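Local coordinates for HTH cro/C1-type domain-containing protein (Pseudomonas aeruginosa, PDB 4O8B) that probably activates transcription by binding promoter DNA sequence-specifically, and controls bacterial motility and biofilm formation through modulation of the small RNA rsmZ, at residues A[4-9]-A[62-67]; A[58-63]-A[73-78]. All coordinates share one frame; numbering follows the deposited sequence.

How the contacts relate
Contact 1 joins helix 3-13 to residues 62-67, and contact 2 joins residues 58-63 to helix 69-79; their centres lie about 8 Å apart. Both use the loop that follows helix 47-57, and Tyr63 belongs to both: its ring is sandwiched between Arg5 of contact 1 on one face and Leu76 of contact 2 on the other. The two contacts also touch directly, Ala9 CB lying 4.0 Å from Val59 CG2 and Cys66 CB 4.2 Å from Ile75 CD1. Together they tie the first helix of the helix-turn-helix domain to helix 69-79. Each also reaches the second subunit, so this loop lies at the dimer interface.

Contact 1: residues A[4-9]-A[62-67]; sequences TRLKAA and AYLYCP
Arg5 sets its CD methylene over one face of the Tyr63 ring, a CH-pi contact in which CD sits 4.1 Å from the ring centroid and is shifted toward the rim. The contact belongs to the all-helical Cro/C1-type helix-turn-helix domain and pins its first helix, 3-13, to the loop after helix 47-57. Arg5 CG stands beside the backbone N (chi1 -55°) and the chain bends again at chi2 (-72°), carrying the guanidinium past the tyrosine to the backbone of Cys66 and Pro67. There Arg5 NE donates to Cys66 O at 2.7 Å, nearly straight at 175° and in the guanidinium plane. Arg5 NH2 adds weak, bent bonds, one to Cys66 O and one to Pro67 O at 3.3 Å. Carbonyls thus lie along the guanidinium edge, and NH2 also forms a salt bridge to Asp69. That carboxylate would probably offset the arginine charge.

The apolar half of the contact lies farther along helix 3-13. Leu64 CD2 comes to 3.7 Å from Leu6 CA, fitting against the helix backbone, while the Leu6 side chain continues toward Leu53 and Leu57 of helix 47-57. Ala9 CB meets Tyr63 at the ring edge, 4.0 Å from CE2. On the dimer side, Tyr65 stacks on Tyr65 of the second subunit. At the far end of the phenol, Tyr63 OH rests 3.5 Å from Ala8 CB.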
# COMPACT_ATOMS: atom_id res chain seq x y z
N THR A 4 12.68 -3.70 -1.87
CA THR A 4 12.55 -3.88 -3.32
C THR A 4 11.72 -2.77 -3.95
O THR A 4 12.13 -2.17 -4.94
CB THR A 4 11.90 -5.24 -3.65
OG1 THR A 4 10.68 -5.38 -2.92
CG2 THR A 4 12.84 -6.38 -3.31
N ARG A 5 10.56 -2.50 -3.37
CA ARG A 5 9.66 -1.46 -3.88
C ARG A 5 10.33 -0.10 -3.82
O ARG A 5 10.19 0.72 -4.73
CB ARG A 5 8.37 -1.44 -3.06
CG ARG A 5 7.66 -2.78 -3.00
CD ARG A 5 7.01 -3.13 -4.33
NE ARG A 5 6.48 -4.50 -4.33
CZ ARG A 5 7.00 -5.50 -5.04
NH1 ARG A 5 8.06 -5.29 -5.81
NH2 ARG A 5 6.47 -6.71 -4.95
N LEU A 6 11.07 0.15 -2.74
CA LEU A 6 11.76 1.42 -2.57
C LEU A 6 12.88 1.55 -3.60
O LEU A 6 13.08 2.61 -4.19
CB LEU A 6 12.34 1.52 -1.15
CG LEU A 6 13.13 2.80 -0.82
CD1 LEU A 6 12.20 4.00 -0.77
CD2 LEU A 6 13.82 2.61 0.52
N LYS A 7 13.60 0.45 -3.82
CA LYS A 7 14.69 0.44 -4.78
C LYS A 7 14.13 0.54 -6.19
O LYS A 7 14.64 1.31 -7.02
CB LYS A 7 15.51 -0.85 -4.64
CG LYS A 7 16.85 -0.82 -5.38
CD LYS A 7 17.58 -2.15 -5.28
CE LYS A 7 17.98 -2.48 -3.84
NZ LYS A 7 19.00 -1.53 -3.31
N ALA A 8 13.08 -0.23 -6.46
CA ALA A 8 12.44 -0.24 -7.77
C ALA A 8 11.87 1.13 -8.10
O ALA A 8 11.86 1.55 -9.26
CB ALA A 8 11.34 -1.29 -7.80
N ALA A 9 11.39 1.84 -7.08
CA ALA A 9 10.81 3.16 -7.26
C ALA A 9 11.89 4.21 -7.45
O ALA A 9 11.64 5.26 -8.06
CB ALA A 9 9.94 3.50 -6.06
N ALA A 62 1.19 3.27 -1.02
CA ALA A 62 0.76 1.88 -1.00
C ALA A 62 1.74 0.97 -1.75
O ALA A 62 2.01 -0.15 -1.31
CB ALA A 62 -0.63 1.76 -1.61
N TYR A 63 2.25 1.46 -2.87
CA TYR A 63 3.19 0.69 -3.67
C TYR A 63 4.38 0.22 -2.84
O TYR A 63 4.77 -0.95 -2.90
CB TYR A 63 3.70 1.53 -4.85
CG TYR A 63 4.79 0.85 -5.65
CD1 TYR A 63 4.51 -0.28 -6.41
CD2 TYR A 63 6.11 1.31 -5.60
CE1 TYR A 63 5.52 -0.92 -7.14
CE2 TYR A 63 7.12 0.68 -6.33
CZ TYR A 63 6.82 -0.45 -7.07
OH TYR A 63 7.81 -1.08 -7.78
N LEU A 64 4.94 1.14 -2.06
CA LEU A 64 6.09 0.84 -1.21
C LEU A 64 5.75 -0.17 -0.12
O LEU A 64 6.64 -0.67 0.57
CB LEU A 64 6.62 2.13 -0.60
CG LEU A 64 7.03 3.20 -1.62
CD1 LEU A 64 7.23 4.54 -0.93
CD2 LEU A 64 8.30 2.77 -2.33
N TYR A 65 4.46 -0.46 0.03
CA TYR A 65 3.99 -1.41 1.04
C TYR A 65 3.17 -2.52 0.39
O TYR A 65 2.31 -3.12 1.03
CB TYR A 65 3.14 -0.69 2.09
CG TYR A 65 3.93 0.11 3.09
CD1 TYR A 65 4.56 -0.51 4.17
CD2 TYR A 65 4.06 1.50 2.96
CE1 TYR A 65 5.29 0.23 5.10
CE2 TYR A 65 4.79 2.24 3.89
CZ TYR A 65 5.40 1.60 4.95
OH TYR A 65 6.12 2.34 5.86
N CYS A 66 3.43 -2.78 -0.89
CA CYS A 66 2.72 -3.82 -1.63
C CYS A 66 3.60 -5.03 -1.90
O CYS A 66 4.30 -5.08 -2.91
CB CYS A 66 2.20 -3.24 -2.95
SG CYS A 66 1.55 -4.49 -4.08
N PRO A 67 3.58 -6.02 -1.01
CA PRO A 67 4.40 -7.23 -1.17
C PRO A 67 4.00 -8.09 -2.38
O PRO A 67 4.83 -8.78 -2.95
CB PRO A 67 4.22 -7.96 0.16
CG PRO A 67 2.83 -7.57 0.56
CD PRO A 67 2.81 -6.09 0.25

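Contact 2: residues A[58-63]-A[73-78]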
# COMPACT_ATOMS: atom_id res chain seq x y z
N GLN A 58 7.39 9.89 -6.55
CA GLN A 58 6.22 10.02 -7.41
C GLN A 58 5.43 8.73 -7.54
O GLN A 58 4.86 8.44 -8.60
CB GLN A 58 6.64 10.50 -8.80
CG GLN A 58 6.92 11.99 -8.92
CD GLN A 58 5.65 12.82 -8.91
OE1 GLN A 58 4.98 12.95 -7.88
NE2 GLN A 58 5.31 13.37 -10.07
N VAL A 59 5.39 7.95 -6.46
CA VAL A 59 4.65 6.69 -6.46
C VAL A 59 3.75 6.63 -5.24
O VAL A 59 4.07 7.18 -4.18
CB VAL A 59 5.59 5.46 -6.45
CG1 VAL A 59 6.24 5.30 -7.81
CG2 VAL A 59 6.65 5.64 -5.37
N PRO A 60 2.59 5.95 -5.36
CA PRO A 60 1.66 5.82 -4.23
C PRO A 60 2.34 5.15 -3.04
O PRO A 60 3.04 4.16 -3.21
CB PRO A 60 0.54 4.97 -4.81
CG PRO A 60 0.55 5.35 -6.26
CD PRO A 60 2.02 5.35 -6.57
N MET A 61 2.11 5.70 -1.86
CA MET A 61 2.70 5.13 -0.65
C MET A 61 2.39 3.64 -0.57
O MET A 61 3.23 2.84 -0.13
CB MET A 61 2.14 5.83 0.59
CG MET A 61 2.34 5.05 1.88
SD MET A 61 1.60 5.86 3.30
CE MET A 61 2.91 6.96 3.79
N ALA A 62 1.19 3.27 -1.02
CA ALA A 62 0.76 1.88 -1.00
C ALA A 62 1.74 0.97 -1.75
O ALA A 62 2.01 -0.15 -1.31
CB ALA A 62 -0.63 1.76 -1.61
N TYR A 63 2.25 1.46 -2.87
CA TYR A 63 3.19 0.69 -3.67
C TYR A 63 4.38 0.22 -2.84
O TYR A 63 4.77 -0.95 -2.90
CB TYR A 63 3.70 1.53 -4.85
CG TYR A 63 4.79 0.85 -5.65
CD1 TYR A 63 4.51 -0.28 -6.41
CD2 TYR A 63 6.11 1.31 -5.60
CE1 TYR A 63 5.52 -0.92 -7.14
CE2 TYR A 63 7.12 0.68 -6.33
CZ TYR A 63 6.82 -0.45 -7.07
OH TYR A 63 7.81 -1.08 -7.78
N GLU A 73 2.48 -3.84 -9.35
CA GLU A 73 2.60 -3.45 -10.75
C GLU A 73 1.32 -2.76 -11.21
O GLU A 73 1.37 -1.80 -11.98
CB GLU A 73 2.85 -4.70 -11.60
CG GLU A 73 3.52 -4.42 -12.94
CD GLU A 73 4.73 -3.50 -12.79
OE1 GLU A 73 5.59 -3.78 -11.93
OE2 GLU A 73 4.81 -2.50 -13.54
N LEU A 74 0.18 -3.24 -10.71
CA LEU A 74 -1.11 -2.67 -11.08
C LEU A 74 -1.31 -1.32 -10.40
O LEU A 74 -1.90 -0.40 -10.99
CB LEU A 74 -2.24 -3.62 -10.67
CG LEU A 74 -3.38 -3.78 -11.68
CD1 LEU A 74 -2.88 -4.58 -12.88
CD2 LEU A 74 -4.55 -4.50 -11.03
N ILE A 75 -0.82 -1.19 -9.17
CA ILE A 75 -0.96 0.05 -8.41
C ILE A 75 -0.20 1.20 -9.07
O ILE A 75 -0.60 2.36 -8.94
CB ILE A 75 -0.43 -0.11 -6.96
CG1 ILE A 75 -1.27 -1.15 -6.22
CG2 ILE A 75 -0.47 1.23 -6.24
CD1 ILE A 75 -0.97 -1.24 -4.73
N LEU A 76 0.87 0.88 -9.77
CA LEU A 76 1.66 1.90 -10.46
C LEU A 76 1.01 2.26 -11.78
O LEU A 76 1.05 3.41 -12.21
CB LEU A 76 3.09 1.41 -10.70
CG LEU A 76 3.98 1.22 -9.47
CD1 LEU A 76 5.42 0.98 -9.92
CD2 LEU A 76 3.91 2.46 -8.58
N LYS A 77 0.42 1.26 -12.42
CA LYS A 77 -0.24 1.47 -13.71
C LYS A 77 -1.49 2.33 -13.56
O LYS A 77 -1.64 3.34 -14.24
CB LYS A 77 -0.61 0.12 -14.34
CG LYS A 77 0.60 -0.69 -14.77
CD LYS A 77 0.18 -1.96 -15.49
CE LYS A 77 1.30 -2.98 -15.49
NZ LYS A 77 0.82 -4.34 -15.89
N VAL A 78 -2.38 1.93 -12.66
CA VAL A 78 -3.62 2.67 -12.44
C VAL A 78 -3.33 4.11 -12.01
O VAL A 78 -4.09 5.02 -12.33
CB VAL A 78 -4.50 1.99 -11.38
CG1 VAL A 78 -4.78 0.55 -11.78
CG2 VAL A 78 -3.82 2.03 -10.02
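Pro60 O accepts the backbone N-H of Tyr63 at 2.8 Å, a bond that closes a turn at residues 60-63, from which Pro60, Ala62 and Tyr63 point toward helix 69-79. Contact with that helix is then made by apolar groups. Leu76 and Ile75 share it, Leu76 taking the larger part on the Tyr63 face away from Arg5. With CG opposite its own carbonyl carbon (chi1 -68°), the isobutyl end of Leu76 lies flat on the Tyr63 ring, CG, CD1 and CD2 all about 3.4 Å above its plane. Leu76 CD1 sits 3.7 Å from the centroid of the Tyr63 ring, a CH-pi contact. It leans toward the rim, where Leu76 CD1 to Tyr63 CE1 is 3.4 Å. Leu76 CD2 covers the base of the ring at Tyr63 CG and reaches back to the loop, 3.8 Å from Val59 CG1 and 4.0 Å from Pro60 CD. One leucine thus fills the angle between the tyrosine ring and the residues that begin the loop.

Ile75, the preceding residue on the helix, divides its branches. Ile75 CG2 meets Pro60 CB at 4.1 Å, while the longer arm ends in Ile75 CD1, 4.3 Å from Ala62 CB. Ile75 also packs on Ile75 of the second subunit, and Lys77 forms a salt bridge to Glu94 of that subunit, so the helix faces the loop and the dimer partner at once. Gln58, with positive phi, ends helix 47-57 in a Schellman motif; the chain runs extended through Val59 and Pro60, then turns at residues 61-63, a connecting loop that lays helix 69-79 against the Cro/C1-type helix-turn-helix domain.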